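Local atomic coordinates of methyltransferase (Pyrococcus horikoshii, PDB entry 1IXK), a protein that probably methylates carbon 5 of cytidine in tRNA, using S-adenosyl-L-methionine as the methyl donor. Residues V60-K65 and T92-T97; G223-L228 and L242-C247; E252-V257 and A294-P299. One frame throughout, in Å; residues are numbered along the deposited sequence.

Interaction 1. Residues V60-K65 and T92-T97; sequences VKRLNK and TPEFLT
Glu94 OE2 is gripped by two nitrogens of Arg62, a salt bridge that ties helix 56-65 to the short helix 93-96 in the N-terminal RsmF-type domain, beside its four-stranded antiparallel sheet. The guanidinium comes side-on, but NE and NH2 both converge on this one oxygen instead of pairing with two. Arg62 NH2 lies 2.8 Å from Glu94 OE2 and reaches it from above the carboxylate plane, whereas Arg62 NE, at 3.0 Å from the same oxygen, meets its anti lone pair. The guanidinium and carboxylate planes stand 84° apart, and both bonds are bent. The arginine chain turns at chi3 (51°), which swings its end round to bring NE and NH2 to the oxygen together. The other carboxylate oxygen, Glu94 OE1, forms a salt bridge with Lys66, so the acid is shared between two cations, which would be expected to stabilise its ionised form.

A single apolar contact accompanies the salt bridge. Leu63 CD2 rests 3.8 Å from Glu94 CG, the leucine and glutamate chains running past one another in opposing senses. Leu63 also touches Phe70 of strand 69-73, joining the contact to the sheet. Threonines flank helix 93-96. At its start Thr92 is the N-cap, its OG1 accepting from Phe95 N at 3.2 Å. Past its end, Thr97 OG1 lies 2.7 Å from Pro93 O, a carbonyl that Thr97 N approaches from the opposite face.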
loop_
_atom_site.group_PDB
_atom_site.type_symbol
_atom_site.label_atom_id
_atom_site.label_comp_id
_atom_site.label_asym_id
_atom_site.label_seq_id
_atom_site.Cartn_x
_atom_site.Cartn_y
_atom_site.Cartn_z
ATOM N N VAL A 60 -8.022 22.638 1.266
ATOM C CA VAL A 60 -7.236 23.128 0.141
ATOM C C VAL A 60 -7.170 24.651 0.114
ATOM O O VAL A 60 -6.113 25.227 -0.139
ATOM C CB VAL A 60 -7.809 22.629 -1.202
ATOM C CG1 VAL A 60 -7.166 23.382 -2.360
ATOM C CG2 VAL A 60 -7.554 21.127 -1.343
ATOM N N LYS A 61 -8.299 25.304 0.366
ATOM C CA LYS A 61 -8.326 26.763 0.365
ATOM C C LYS A 61 -7.438 27.310 1.477
ATOM O O LYS A 61 -6.712 28.284 1.281
ATOM C CB LYS A 61 -9.759 27.266 0.533
ATOM C CG LYS A 61 -10.655 26.916 -0.642
ATOM C CD LYS A 61 -12.107 27.263 -0.359
ATOM C CE LYS A 61 -13.006 26.826 -1.503
ATOM N NZ LYS A 61 -14.440 27.000 -1.154
ATOM N N ARG A 62 -7.482 26.670 2.640
ATOM C CA ARG A 62 -6.673 27.100 3.774
ATOM C C ARG A 62 -5.175 26.997 3.506
ATOM O O ARG A 62 -4.418 27.914 3.826
ATOM C CB ARG A 62 -7.023 26.284 5.019
ATOM C CG ARG A 62 -8.377 26.616 5.619
ATOM C CD ARG A 62 -8.666 25.774 6.860
ATOM N NE ARG A 62 -7.576 25.821 7.833
ATOM C CZ ARG A 62 -7.697 25.456 9.107
ATOM N NH1 ARG A 62 -8.865 25.020 9.565
ATOM N NH2 ARG A 62 -6.652 25.524 9.923
ATOM N N LEU A 63 -4.742 25.876 2.931
ATOM C CA LEU A 63 -3.326 25.678 2.634
ATOM C C LEU A 63 -2.833 26.582 1.509
ATOM O O LEU A 63 -1.738 27.135 1.584
ATOM C CB LEU A 63 -3.049 24.208 2.281
ATOM C CG LEU A 63 -3.056 23.242 3.474
ATOM C CD1 LEU A 63 -2.575 21.856 3.034
ATOM C CD2 LEU A 63 -2.132 23.781 4.562
ATOM N N ASN A 64 -3.639 26.721 0.462
ATOM C CA ASN A 64 -3.276 27.567 -0.667
ATOM C C ASN A 64 -3.070 28.997 -0.174
ATOM O O ASN A 64 -2.145 29.685 -0.599
ATOM C CB ASN A 64 -4.383 27.549 -1.726
ATOM C CG ASN A 64 -4.298 26.349 -2.658
ATOM O OD1 ASN A 64 -5.231 26.082 -3.415
ATOM N ND2 ASN A 64 -3.180 25.629 -2.618
ATOM N N LYS A 65 -3.937 29.433 0.733
ATOM C CA LYS A 65 -3.855 30.783 1.283
ATOM C C LYS A 65 -2.523 31.019 1.997
ATOM O O LYS A 65 -2.031 32.149 2.049
ATOM C CB LYS A 65 -4.999 31.021 2.266
ATOM C CG LYS A 65 -5.123 32.463 2.725
ATOM C CD LYS A 65 -5.432 32.551 4.214
ATOM C CE LYS A 65 -4.251 32.060 5.048
ATOM N NZ LYS A 65 -4.509 32.167 6.513
ATOM N N THR A 92 2.403 23.440 10.252
ATOM C CA THR A 92 1.124 24.128 10.088
ATOM C C THR A 92 0.096 23.682 11.118
ATOM O O THR A 92 0.159 22.563 11.627
ATOM C CB THR A 92 0.515 23.853 8.707
ATOM O OG1 THR A 92 0.238 22.452 8.584
ATOM C CG2 THR A 92 1.470 24.274 7.604
ATOM N N PRO A 93 -0.867 24.563 11.443
ATOM C CA PRO A 93 -1.910 24.229 12.416
ATOM C C PRO A 93 -2.745 23.078 11.852
ATOM O O PRO A 93 -3.262 22.246 12.597
ATOM C CB PRO A 93 -2.715 25.524 12.516
ATOM C CG PRO A 93 -1.702 26.580 12.213
ATOM C CD PRO A 93 -0.952 25.981 11.052
ATOM N N GLU A 94 -2.867 23.050 10.525
ATOM C CA GLU A 94 -3.621 22.009 9.830
ATOM C C GLU A 94 -3.097 20.632 10.232
ATOM O O GLU A 94 -3.866 19.739 10.580
ATOM C CB GLU A 94 -3.482 22.163 8.311
ATOM C CG GLU A 94 -4.268 23.309 7.674
ATOM C CD GLU A 94 -3.792 24.685 8.105
ATOM O OE1 GLU A 94 -2.602 24.827 8.456
ATOM O OE2 GLU A 94 -4.609 25.631 8.074
ATOM N N PHE A 95 -1.781 20.469 10.179
ATOM C CA PHE A 95 -1.161 19.201 10.536
ATOM C C PHE A 95 -1.200 18.930 12.037
ATOM O O PHE A 95 -1.485 17.814 12.469
ATOM C CB PHE A 95 0.293 19.169 10.048
ATOM C CG PHE A 95 1.055 17.958 10.507
ATOM C CD1 PHE A 95 1.780 17.983 11.697
ATOM C CD2 PHE A 95 1.010 16.777 9.775
ATOM C CE1 PHE A 95 2.446 16.848 12.149
ATOM C CE2 PHE A 95 1.674 15.634 10.220
ATOM C CZ PHE A 95 2.392 15.671 11.410
ATOM N N LEU A 96 -0.916 19.958 12.831
ATOM C CA LEU A 96 -0.895 19.817 14.280
ATOM C C LEU A 96 -2.267 19.560 14.906
ATOM O O LEU A 96 -2.357 19.002 15.998
ATOM C CB LEU A 96 -0.246 21.056 14.910
ATOM C CG LEU A 96 1.229 21.284 14.554
ATOM C CD1 LEU A 96 1.699 22.625 15.100
ATOM C CD2 LEU A 96 2.075 20.153 15.120
ATOM N N THR A 97 -3.336 19.960 14.226
ATOM C CA THR A 97 -4.674 19.743 14.765
ATOM C C THR A 97 -5.387 18.569 14.091
ATOM O O THR A 97 -6.596 18.394 14.241
ATOM C CB THR A 97 -5.547 21.020 14.650
ATOM O OG1 THR A 97 -5.681 21.403 13.277
ATOM C CG2 THR A 97 -4.910 22.167 15.430
#

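Interaction 2. Residues G223-L228 and L242-C247; sequences GLQMRL and LVYSTC
Gln225 is the residue of helix 215-235 that reaches across to Tyr244 and Thr246 of strand 240-246, in the Rossmann-like methyltransferase domain. Strand 188-194, this helix and strand 240-246 form a beta-alpha-beta crossover, its two strands parallel neighbours in the sheet. Helix and strand segments run nearly antiparallel (169°), their axes 11.1 Å apart. The glutamine chain bends at chi2 (-60°), wrapping CB, CG and the amide round the tyrosine hydroxyl: Tyr244 OH lies 3.4 Å from Gln225 CB. Gln225 NE2 makes only a weak, bent hydrogen bond to Tyr244 OH at 3.2 Å, the amide turned 43° from the ring. The stronger partner of that hydroxyl is the carbonyl oxygen of Glu253.

One turn on from Gln225, Leu228 packs on Leu193 of strand 188-194, which places the helix against the sheet.

Cys247, just past the strand's end, is the predicted nucleophile, here in a disulfide with Cys197. Thr246 sends its methyl to the glutamine, CG2 lying 3.4 Å from Gln225 NE2. A water bridges the contact and links the amide to the strand backbone: it accepts from Gln225 NE2 at 2.6 Å and donates to Ser245 O at 2.8 Å.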
loop_
_atom_site.group_PDB
_atom_site.type_symbol
_atom_site.label_atom_id
_atom_site.label_comp_id
_atom_site.label_asym_id
_atom_site.label_seq_id
_atom_site.Cartn_x
_atom_site.Cartn_y
_atom_site.Cartn_z
ATOM N N GLY A 223 6.576 -16.238 1.597
ATOM C CA GLY A 223 5.963 -17.209 2.480
ATOM C C GLY A 223 5.091 -16.513 3.501
ATOM O O GLY A 223 3.958 -16.925 3.752
ATOM N N LEU A 224 5.619 -15.452 4.099
ATOM C CA LEU A 224 4.860 -14.703 5.088
ATOM C C LEU A 224 3.617 -14.099 4.433
ATOM O O LEU A 224 2.548 -14.065 5.038
ATOM C CB LEU A 224 5.722 -13.596 5.687
ATOM C CG LEU A 224 5.056 -12.708 6.737
ATOM C CD1 LEU A 224 4.487 -13.560 7.866
ATOM C CD2 LEU A 224 6.087 -11.715 7.274
ATOM N N GLN A 225 3.767 -13.623 3.199
ATOM C CA GLN A 225 2.645 -13.032 2.469
ATOM C C GLN A 225 1.561 -14.081 2.233
ATOM O O GLN A 225 0.371 -13.815 2.405
ATOM C CB GLN A 225 3.116 -12.479 1.122
ATOM C CG GLN A 225 3.922 -11.194 1.212
ATOM C CD GLN A 225 3.146 -10.068 1.860
ATOM O OE1 GLN A 225 2.930 -10.062 3.072
ATOM N NE2 GLN A 225 2.713 -9.107 1.052
HETATM N N MSE A 226 1.985 -15.271 1.822
HETATM C CA MSE A 226 1.058 -16.368 1.580
HETATM C C MSE A 226 0.317 -16.700 2.877
HETATM O O MSE A 226 -0.900 -16.865 2.880
HETATM C CB MSE A 226 1.821 -17.605 1.070
HETATM C CG MSE A 226 2.359 -17.486 -0.370
HETATM SE SE MSE A 226 3.428 -18.867 -0.869
HETATM C CE MSE A 226 2.280 -20.219 -0.930
ATOM N N ARG A 227 1.053 -16.794 3.981
ATOM C CA ARG A 227 0.440 -17.111 5.272
ATOM C C ARG A 227 -0.586 -16.063 5.662
ATOM O O ARG A 227 -1.685 -16.393 6.104
ATOM C CB ARG A 227 1.494 -17.185 6.382
ATOM C CG ARG A 227 2.408 -18.383 6.335
ATOM C CD ARG A 227 3.456 -18.290 7.444
ATOM N NE ARG A 227 4.409 -19.394 7.387
ATOM C CZ ARG A 227 4.121 -20.651 7.713
ATOM N NH1 ARG A 227 2.902 -20.971 8.128
ATOM N NH2 ARG A 227 5.052 -21.591 7.611
ATOM N N LEU A 228 -0.213 -14.795 5.511
ATOM C CA LEU A 228 -1.105 -13.695 5.855
ATOM C C LEU A 228 -2.353 -13.687 4.976
ATOM O O LEU A 228 -3.466 -13.520 5.469
ATOM C CB LEU A 228 -0.364 -12.358 5.722
ATOM C CG LEU A 228 0.725 -12.117 6.773
ATOM C CD1 LEU A 228 1.615 -10.956 6.363
ATOM C CD2 LEU A 228 0.071 -11.863 8.117
ATOM N N LEU A 242 -10.862 -8.343 -0.028
ATOM C CA LEU A 242 -9.548 -8.216 0.589
ATOM C C LEU A 242 -8.653 -7.518 -0.420
ATOM O O LEU A 242 -8.639 -7.875 -1.601
ATOM C CB LEU A 242 -8.956 -9.588 0.947
ATOM C CG LEU A 242 -7.587 -9.554 1.654
ATOM C CD1 LEU A 242 -7.440 -10.768 2.560
ATOM C CD2 LEU A 242 -6.456 -9.493 0.633
ATOM N N VAL A 243 -7.937 -6.495 0.027
ATOM C CA VAL A 243 -7.025 -5.799 -0.861
ATOM C C VAL A 243 -5.626 -6.151 -0.397
ATOM O O VAL A 243 -5.288 -6.006 0.778
ATOM C CB VAL A 243 -7.241 -4.268 -0.843
ATOM C CG1 VAL A 243 -6.052 -3.568 -1.493
ATOM C CG2 VAL A 243 -8.511 -3.930 -1.608
ATOM N N TYR A 244 -4.842 -6.651 -1.340
ATOM C CA TYR A 244 -3.476 -7.086 -1.114
ATOM C C TYR A 244 -2.521 -6.119 -1.788
ATOM O O TYR A 244 -2.675 -5.811 -2.967
ATOM C CB TYR A 244 -3.311 -8.488 -1.708
ATOM C CG TYR A 244 -1.914 -9.065 -1.653
ATOM C CD1 TYR A 244 -0.951 -8.722 -2.602
ATOM C CD2 TYR A 244 -1.572 -9.987 -0.671
ATOM C CE1 TYR A 244 0.324 -9.294 -2.577
ATOM C CE2 TYR A 244 -0.302 -10.563 -0.629
ATOM C CZ TYR A 244 0.635 -10.217 -1.584
ATOM O OH TYR A 244 1.872 -10.819 -1.550
ATOM N N SER A 245 -1.533 -5.632 -1.045
ATOM C CA SER A 245 -0.581 -4.705 -1.631
ATOM C C SER A 245 0.805 -4.861 -1.034
ATOM O O SER A 245 0.954 -5.297 0.112
ATOM C CB SER A 245 -1.057 -3.257 -1.442
ATOM O OG SER A 245 -1.103 -2.891 -0.071
ATOM N N THR A 246 1.815 -4.510 -1.823
ATOM C CA THR A 246 3.202 -4.571 -1.373
ATOM C C THR A 246 3.963 -3.428 -2.038
ATOM O O THR A 246 3.460 -2.789 -2.961
ATOM C CB THR A 246 3.928 -5.851 -1.825
ATOM O OG1 THR A 246 4.322 -5.695 -3.194
ATOM C CG2 THR A 246 3.035 -7.080 -1.686
ATOM N N CYS A 247 5.182 -3.191 -1.566
ATOM C CA CYS A 247 6.045 -2.174 -2.147
ATOM C C CYS A 247 7.256 -2.894 -2.711
ATOM O O CYS A 247 8.393 -2.454 -2.558
ATOM C CB CYS A 247 6.472 -1.159 -1.094
ATOM S SG CYS A 247 5.263 0.184 -0.887
HETATM O O HOH W 1 0.727 -7.563 1.697
#

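Interaction 3. Residues E252-V257 and A294-P299; sequences EENEFV and ARRLYP
Glu255, in the first turn of helix 255-264, lies with its CA 8.2 Å from that of Ala294, at the start of the stretch from which Arg296 of strand 295-297 reaches over to it. The link is a bidentate salt bridge in the Rossmann-like domain. Arg296 presents its NE and NH2 edge, one nitrogen to each carboxylate oxygen: NE to Glu255 OE2 at 2.6 Å, and NH2 to Glu255 OE1 at 2.7 Å. Both oxygens use their syn lone pairs, the NH2 bond is almost straight (175°), and the two flat groups are nearly coplanar, 16° apart. The arginine chain is extended from CG to NE, carrying the guanidinium out to the acid.

Each end has a second hold on the backbone: Glu255 OE2 also accepts from Leu279 N, and Arg296 NH2 donates to Leu249 O. Asn254, at the N-cap position but without a side-chain capping bond, brings its ND2 over one face of the guanidinium, the amide plane steeply turned to it (78°). Asn254 ND2 and Arg296 NH2, 3.4 Å apart, are both donors and make no bond; ND2 is instead taken by Ser248 O, and OD1 pairs with Thr246. A leucine in place of Arg296 would probably leave the buried Glu255 carboxylate without its countercharge and Leu249 O without this donor.

Strand 295-297 runs antiparallel between strands 276-277 and 307-314. Phe308 of the latter touches Asn254, Glu255 and Arg296 alike, while Val257 of helix 255-264 packs on Leu229 of helix 215-235.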
loop_
_atom_site.group_PDB
_atom_site.type_symbol
_atom_site.label_atom_id
_atom_site.label_comp_id
_atom_site.label_asym_id
_atom_site.label_seq_id
_atom_site.Cartn_x
_atom_site.Cartn_y
_atom_site.Cartn_z
ATOM N N GLU A 252 7.546 -12.817 -7.263
ATOM C CA GLU A 252 7.357 -13.827 -6.223
ATOM C C GLU A 252 6.526 -13.335 -5.040
ATOM O O GLU A 252 5.839 -14.125 -4.392
ATOM C CB GLU A 252 8.711 -14.353 -5.708
ATOM C CG GLU A 252 9.472 -15.245 -6.697
ATOM C CD GLU A 252 10.344 -14.467 -7.662
ATOM O OE1 GLU A 252 10.196 -13.223 -7.748
ATOM O OE2 GLU A 252 11.181 -15.109 -8.345
ATOM N N GLU A 253 6.598 -12.038 -4.753
ATOM C CA GLU A 253 5.846 -11.466 -3.641
ATOM C C GLU A 253 4.538 -10.848 -4.119
ATOM O O GLU A 253 3.705 -10.437 -3.305
ATOM C CB GLU A 253 6.665 -10.368 -2.946
ATOM C CG GLU A 253 8.008 -10.804 -2.396
ATOM C CD GLU A 253 8.816 -9.625 -1.882
ATOM O OE1 GLU A 253 8.441 -9.046 -0.841
ATOM O OE2 GLU A 253 9.817 -9.268 -2.534
ATOM N N ASN A 254 4.363 -10.781 -5.436
ATOM C CA ASN A 254 3.171 -10.171 -6.018
ATOM C C ASN A 254 2.306 -11.127 -6.846
ATOM O O ASN A 254 1.449 -11.839 -6.306
ATOM C CB ASN A 254 3.577 -8.972 -6.888
ATOM C CG ASN A 254 4.276 -7.876 -6.094
ATOM O OD1 ASN A 254 4.025 -7.705 -4.902
ATOM N ND2 ASN A 254 5.134 -7.113 -6.761
ATOM N N GLU A 255 2.528 -11.125 -8.156
ATOM C CA GLU A 255 1.775 -11.978 -9.075
ATOM C C GLU A 255 1.751 -13.456 -8.687
ATOM O O GLU A 255 0.719 -14.120 -8.808
ATOM C CB GLU A 255 2.330 -11.841 -10.496
ATOM C CG GLU A 255 2.019 -10.498 -11.163
ATOM C CD GLU A 255 3.033 -9.404 -10.862
ATOM O OE1 GLU A 255 3.955 -9.627 -10.050
ATOM O OE2 GLU A 255 2.898 -8.309 -11.448
ATOM N N PHE A 256 2.889 -13.978 -8.241
ATOM C CA PHE A 256 2.979 -15.388 -7.842
ATOM C C PHE A 256 2.064 -15.701 -6.659
ATOM O O PHE A 256 1.449 -16.769 -6.596
ATOM C CB PHE A 256 4.415 -15.746 -7.454
ATOM C CG PHE A 256 5.341 -15.948 -8.622
ATOM C CD1 PHE A 256 5.000 -15.509 -9.896
ATOM C CD2 PHE A 256 6.581 -16.552 -8.434
ATOM C CE1 PHE A 256 5.880 -15.668 -10.970
ATOM C CE2 PHE A 256 7.468 -16.713 -9.498
ATOM C CZ PHE A 256 7.115 -16.267 -10.769
ATOM N N VAL A 257 1.992 -14.777 -5.709
ATOM C CA VAL A 257 1.152 -14.973 -4.537
ATOM C C VAL A 257 -0.312 -14.904 -4.943
ATOM O O VAL A 257 -1.133 -15.698 -4.476
ATOM C CB VAL A 257 1.430 -13.901 -3.464
ATOM C CG1 VAL A 257 0.472 -14.074 -2.290
ATOM C CG2 VAL A 257 2.870 -14.005 -2.994
ATOM N N ALA A 294 -4.996 -6.896 -11.500
ATOM C CA ALA A 294 -4.066 -6.379 -10.495
ATOM C C ALA A 294 -3.265 -5.255 -11.148
ATOM O O ALA A 294 -3.135 -5.220 -12.371
ATOM C CB ALA A 294 -3.133 -7.490 -10.023
ATOM N N ARG A 295 -2.718 -4.350 -10.339
ATOM C CA ARG A 295 -1.977 -3.207 -10.866
ATOM C C ARG A 295 -0.602 -3.024 -10.242
ATOM O O ARG A 295 -0.325 -3.523 -9.159
ATOM C CB ARG A 295 -2.767 -1.913 -10.629
ATOM C CG ARG A 295 -4.264 -2.026 -10.864
ATOM C CD ARG A 295 -4.572 -2.509 -12.262
ATOM N NE ARG A 295 -4.204 -1.542 -13.288
ATOM C CZ ARG A 295 -4.298 -1.775 -14.593
ATOM N NH1 ARG A 295 -4.746 -2.944 -15.023
ATOM N NH2 ARG A 295 -3.947 -0.845 -15.470
ATOM N N ARG A 296 0.246 -2.289 -10.947
ATOM C CA ARG A 296 1.588 -1.971 -10.482
ATOM C C ARG A 296 1.869 -0.496 -10.724
ATOM O O ARG A 296 1.456 0.069 -11.744
ATOM C CB ARG A 296 2.642 -2.782 -11.242
ATOM C CG ARG A 296 2.930 -4.161 -10.673
ATOM C CD ARG A 296 3.959 -4.873 -11.542
ATOM N NE ARG A 296 4.359 -6.166 -10.997
ATOM C CZ ARG A 296 5.548 -6.413 -10.460
ATOM N NH1 ARG A 296 6.459 -5.449 -10.390
ATOM N NH2 ARG A 296 5.837 -7.628 -10.009
ATOM N N LEU A 297 2.573 0.119 -9.781
ATOM C CA LEU A 297 2.975 1.511 -9.902
ATOM C C LEU A 297 4.491 1.445 -10.017
ATOM O O LEU A 297 5.143 0.688 -9.293
ATOM C CB LEU A 297 2.581 2.319 -8.662
ATOM C CG LEU A 297 1.088 2.543 -8.417
ATOM C CD1 LEU A 297 0.906 3.351 -7.136
ATOM C CD2 LEU A 297 0.467 3.271 -9.606
ATOM N N TYR A 298 5.044 2.223 -10.938
ATOM C CA TYR A 298 6.484 2.240 -11.167
ATOM C C TYR A 298 7.069 3.613 -10.870
ATOM O O TYR A 298 6.479 4.639 -11.212
ATOM C CB TYR A 298 6.773 1.858 -12.616
ATOM C CG TYR A 298 6.471 0.415 -12.937
ATOM C CD1 TYR A 298 7.320 -0.605 -12.505
ATOM C CD2 TYR A 298 5.343 0.066 -13.683
ATOM C CE1 TYR A 298 7.061 -1.932 -12.809
ATOM C CE2 TYR A 298 5.072 -1.264 -13.993
ATOM C CZ TYR A 298 5.939 -2.258 -13.555
ATOM O OH TYR A 298 5.698 -3.572 -13.877
ATOM N N PRO A 299 8.249 3.648 -10.240
ATOM C CA PRO A 299 8.900 4.915 -9.900
ATOM C C PRO A 299 9.288 5.771 -11.099
ATOM O O PRO A 299 9.495 6.969 -10.955
ATOM C CB PRO A 299 10.109 4.471 -9.079
ATOM C CG PRO A 299 10.439 3.138 -9.670
ATOM C CD PRO A 299 9.079 2.504 -9.826
#

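In the fold
Interactions 2 and 3 share the methyltransferase domain, their centres about 11 Å apart, and join directly: two probable hydrogen bonds from Tyr244 and Thr246 tie strand 240-246 to the residues just before helix 255-264. All their touching residues are buried, yet interaction 2 relies on packing, a weak bond and a water, and interaction 3 on a nearly coplanar ion pair. Interaction 1 sits in the N-terminal domain, about 35 Å from either centre. Its ion pair joins an exposed arginine to a buried glutamate near the surface, where interaction 3 buries both charges.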